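Local coordinates for acetyltransferase, GNAT family (Streptococcus pneumoniae, PDB 2I79), which binds acetyl coenzyme A and, as a GNAT-family enzyme, probably transfers its acetyl group to an amine, perhaps that of an amino acid, at residues 103-108 with 140-145. Numbering follows the deposited sequence.
Sequences LGSLLL and QKHGFV. With ACO (acetyl coenzyme *a), chain G.
S105 and K141 meet beside the phosphates of acetyl coenzyme A. The ammonium of K141 donates a hydrogen bond from NZ to S105 OG over 2.7 Å, and S105 OG in turn donates to ACO O2A of the pyrophosphate at 3.0 Å, so the serine hydroxyl relays the lysine to the cofactor. K141 gets there because its chain leaves with CG anti to the backbone N (chi1 -176°) and bends at chi3; the same NZ makes a weak hydrogen bond to ACO O9A on the 3'-phosphate, and its charge probably helps to offset both phosphate groups. The start of helix 103-117 meets the pyrophosphate with its backbone: G104 N donates a hydrogen bond to ACO O5A (2.8 Å) and S105 N one to ACO O2A (2.9 Å). This is the pyrophosphate-binding turn and helix of GNAT enzymes, and G104, without a side chain, lets the cofactor lie close against it.

H142 lies beside this polar cluster. Its imidazole turns an edge to the serine, with CE1 3.3 Å from S105 OG in the ring plane, while L108 lies over one face, CB above the ring and CD1 touching its CG-ND1 side, 3.4 Å from H142 CG. L108 and H142 run past each other in opposite directions. A hydrogen bond between H142 ND1 and L138 O holds the ring's rotation. Farther along, L108 CD2 approaches the F144 ring obliquely, 4.2 Å from CE2.

G143, at positive phi, ends helix 133-141 in a Schellman motif and turns the chain toward strand 145-156. F144 thereby packs edge-to-face on Y139 and against L90 and M167, and L108 rests on L90 and I92 of strand 87-94, so the two helices meet over the central sheet, with the pyrophosphate at the N-terminal end of helix 103-117.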
loop_
_atom_site.group_PDB
_atom_site.type_symbol
_atom_site.label_atom_id
_atom_site.label_comp_id
_atom_site.label_asym_id
_atom_site.label_seq_id
_atom_site.Cartn_x
_atom_site.Cartn_y
_atom_site.Cartn_z
ATOM N N LEU A 103 -15.205 6.141 -21.236
ATOM C CA LEU A 103 -13.749 6.379 -21.215
ATOM C C LEU A 103 -13.038 5.558 -20.130
ATOM O O LEU A 103 -11.999 4.926 -20.388
ATOM C CB LEU A 103 -13.431 7.876 -21.075
ATOM C CG LEU A 103 -11.933 8.201 -21.156
ATOM C CD1 LEU A 103 -11.258 7.662 -22.447
ATOM C CD2 LEU A 103 -11.752 9.709 -20.993
ATOM N N GLY A 104 -13.616 5.553 -18.929
ATOM C CA GLY A 104 -13.152 4.706 -17.830
ATOM C C GLY A 104 -12.973 3.246 -18.228
ATOM O O GLY A 104 -11.970 2.643 -17.891
ATOM N N SER A 105 -13.947 2.675 -18.941
ATOM C CA SER A 105 -13.870 1.289 -19.421
ATOM C C SER A 105 -12.763 1.045 -20.416
ATOM O O SER A 105 -12.088 0.045 -20.344
ATOM C CB SER A 105 -15.177 0.858 -20.100
ATOM O OG SER A 105 -16.159 0.642 -19.138
ATOM N N LEU A 106 -12.636 1.927 -21.392
ATOM C CA LEU A 106 -11.579 1.817 -22.392
ATOM C C LEU A 106 -10.173 1.775 -21.751
ATOM O O LEU A 106 -9.319 0.953 -22.115
ATOM C CB LEU A 106 -11.679 3.013 -23.319
ATOM C CG LEU A 106 -11.470 2.864 -24.822
ATOM C CD1 LEU A 106 -12.042 1.546 -25.391
ATOM C CD2 LEU A 106 -12.123 4.125 -25.479
ATOM N N LEU A 107 -9.965 2.666 -20.789
ATOM C CA LEU A 107 -8.698 2.783 -20.063
ATOM C C LEU A 107 -8.458 1.562 -19.172
ATOM O O LEU A 107 -7.372 0.983 -19.180
ATOM C CB LEU A 107 -8.707 4.063 -19.212
ATOM C CG LEU A 107 -7.739 5.247 -19.396
ATOM C CD1 LEU A 107 -7.020 5.322 -20.756
ATOM C CD2 LEU A 107 -8.490 6.540 -19.073
ATOM N N LEU A 108 -9.486 1.158 -18.425
ATOM C CA LEU A 108 -9.390 -0.050 -17.603
ATOM C C LEU A 108 -9.025 -1.255 -18.463
ATOM O O LEU A 108 -8.177 -2.056 -18.072
ATOM C CB LEU A 108 -10.702 -0.357 -16.852
ATOM C CG LEU A 108 -10.582 -0.910 -15.430
ATOM C CD1 LEU A 108 -11.691 -1.803 -15.133
ATOM C CD2 LEU A 108 -9.210 -1.620 -15.111
ATOM N N GLN A 140 -16.391 -4.221 -11.376
ATOM C CA GLN A 140 -17.095 -5.516 -11.504
ATOM C C GLN A 140 -17.261 -5.888 -12.975
ATOM O O GLN A 140 -17.041 -7.019 -13.366
ATOM C CB GLN A 140 -18.458 -5.483 -10.804
ATOM C CG GLN A 140 -18.355 -5.408 -9.276
ATOM C CD GLN A 140 -19.699 -5.627 -8.573
ATOM O OE1 GLN A 140 -20.520 -4.708 -8.420
ATOM N NE2 GLN A 140 -19.926 -6.859 -8.148
ATOM N N LYS A 141 -17.641 -4.915 -13.792
ATOM C CA LYS A 141 -17.768 -5.135 -15.226
ATOM C C LYS A 141 -16.514 -5.771 -15.853
ATOM O O LYS A 141 -16.618 -6.548 -16.793
ATOM C CB LYS A 141 -18.096 -3.803 -15.916
ATOM C CG LYS A 141 -18.369 -3.854 -17.430
ATOM C CD LYS A 141 -18.821 -2.435 -17.917
ATOM C CE LYS A 141 -18.226 -2.026 -19.302
ATOM N NZ LYS A 141 -18.532 -0.577 -19.687
ATOM N N HIS A 142 -15.329 -5.445 -15.338
ATOM C CA HIS A 142 -14.100 -5.913 -15.957
ATOM C C HIS A 142 -13.488 -7.052 -15.204
ATOM O O HIS A 142 -12.287 -7.286 -15.328
ATOM C CB HIS A 142 -13.106 -4.756 -16.121
ATOM C CG HIS A 142 -13.525 -3.772 -17.162
ATOM N ND1 HIS A 142 -14.409 -2.750 -16.899
ATOM C CD2 HIS A 142 -13.225 -3.686 -18.481
ATOM C CE1 HIS A 142 -14.634 -2.072 -18.010
ATOM N NE2 HIS A 142 -13.936 -2.624 -18.988
ATOM N N GLY A 143 -14.291 -7.748 -14.405
ATOM C CA GLY A 143 -13.847 -8.998 -13.778
ATOM C C GLY A 143 -13.240 -8.875 -12.393
ATOM O O GLY A 143 -12.735 -9.838 -11.861
ATOM N N PHE A 144 -13.322 -7.698 -11.790
ATOM C CA PHE A 144 -12.884 -7.524 -10.417
ATOM C C PHE A 144 -13.976 -7.986 -9.463
ATOM O O PHE A 144 -15.119 -7.644 -9.637
ATOM C CB PHE A 144 -12.563 -6.063 -10.137
ATOM C CG PHE A 144 -11.244 -5.612 -10.702
ATOM C CD1 PHE A 144 -10.127 -5.464 -9.882
ATOM C CD2 PHE A 144 -11.123 -5.327 -12.053
ATOM C CE1 PHE A 144 -8.928 -5.047 -10.393
ATOM C CE2 PHE A 144 -9.927 -4.936 -12.568
ATOM C CZ PHE A 144 -8.813 -4.786 -11.732
ATOM N N VAL A 145 -13.596 -8.710 -8.414
ATOM C CA VAL A 145 -14.549 -9.180 -7.416
ATOM C C VAL A 145 -14.225 -8.540 -6.061
ATOM O O VAL A 145 -13.072 -8.169 -5.803
ATOM C CB VAL A 145 -14.487 -10.699 -7.326
ATOM C CG1 VAL A 145 -14.757 -11.310 -8.726
ATOM C CG2 VAL A 145 -13.151 -11.145 -6.796
HETATM N N1A ACO G . -24.123 3.560 -9.724
HETATM C C2A ACO G . -23.870 2.524 -10.552
HETATM N N3A ACO G . -23.360 2.688 -11.789
HETATM C C4A ACO G . -23.067 3.915 -12.262
HETATM C C5A ACO G . -23.295 5.088 -11.421
HETATM C C6A ACO G . -23.848 4.837 -10.082
HETATM N N6A ACO G . -24.090 5.872 -9.250
HETATM N N7A ACO G . -22.929 6.156 -12.133
HETATM C C8A ACO G . -22.490 5.688 -13.340
HETATM N N9A ACO G . -22.580 4.349 -13.410
HETATM C C1B ACO G . -22.215 3.385 -14.487
HETATM C C2B ACO G . -22.500 3.743 -15.937
HETATM O O2B ACO G . -23.828 3.385 -16.326
HETATM C C3B ACO G . -21.487 2.874 -16.638
HETATM O O3B ACO G . -21.826 1.500 -16.654
HETATM P P3B ACO G . -22.323 0.715 -17.958
HETATM O O7A ACO G . -23.707 1.343 -18.001
HETATM O O8A ACO G . -22.277 -0.759 -17.634
HETATM O O9A ACO G . -21.372 1.070 -19.073
HETATM C C4B ACO G . -20.288 2.927 -15.703
HETATM O O4B ACO G . -20.816 3.126 -14.397
HETATM C C5B ACO G . -19.334 4.040 -16.118
HETATM O O5B ACO G . -18.480 3.465 -17.115
HETATM P P1A ACO G . -17.546 4.444 -17.983
HETATM O O1A ACO G . -18.357 5.591 -18.525
HETATM O O2A ACO G . -16.745 3.534 -18.891
HETATM O O3A ACO G . -16.657 5.090 -16.794
HETATM P P2A ACO G . -16.317 6.667 -16.511
HETATM O O4A ACO G . -17.468 7.492 -15.923
HETATM O O5A ACO G . -15.608 7.133 -17.760
HETATM O O6A ACO G . -15.239 6.384 -15.317
HETATM C CBP ACO G . -14.873 6.548 -12.904
HETATM C CCP ACO G . -15.665 5.927 -14.039
HETATM C CDP ACO G . -15.333 5.892 -11.594
HETATM C CEP ACO G . -13.380 6.307 -13.176
HETATM C CAP ACO G . -15.156 8.054 -12.850
HETATM O OAP ACO G . -16.531 8.323 -12.486
HETATM C C9P ACO G . -14.209 8.761 -11.894
HETATM O O9P ACO G . -13.105 9.100 -12.276
HETATM N N8P ACO G . -14.645 9.007 -10.664
HETATM C C7P ACO G . -13.885 9.719 -9.630
HETATM C C6P ACO G . -12.583 9.029 -9.225
HETATM C C5P ACO G . -12.829 7.607 -8.804
HETATM O O5P ACO G . -13.674 7.373 -7.965
HETATM N N4P ACO G . -12.098 6.668 -9.391
HETATM C C3P ACO G . -12.210 5.251 -9.082
HETATM C C2P ACO G . -11.622 4.875 -7.729
HETATM S S1P ACO G . -9.876 5.170 -7.746
HETATM C C ACO G . -9.031 3.822 -8.076
HETATM O O ACO G . -9.224 3.429 -9.203
HETATM C CH3 ACO G . -8.137 3.212 -7.012
#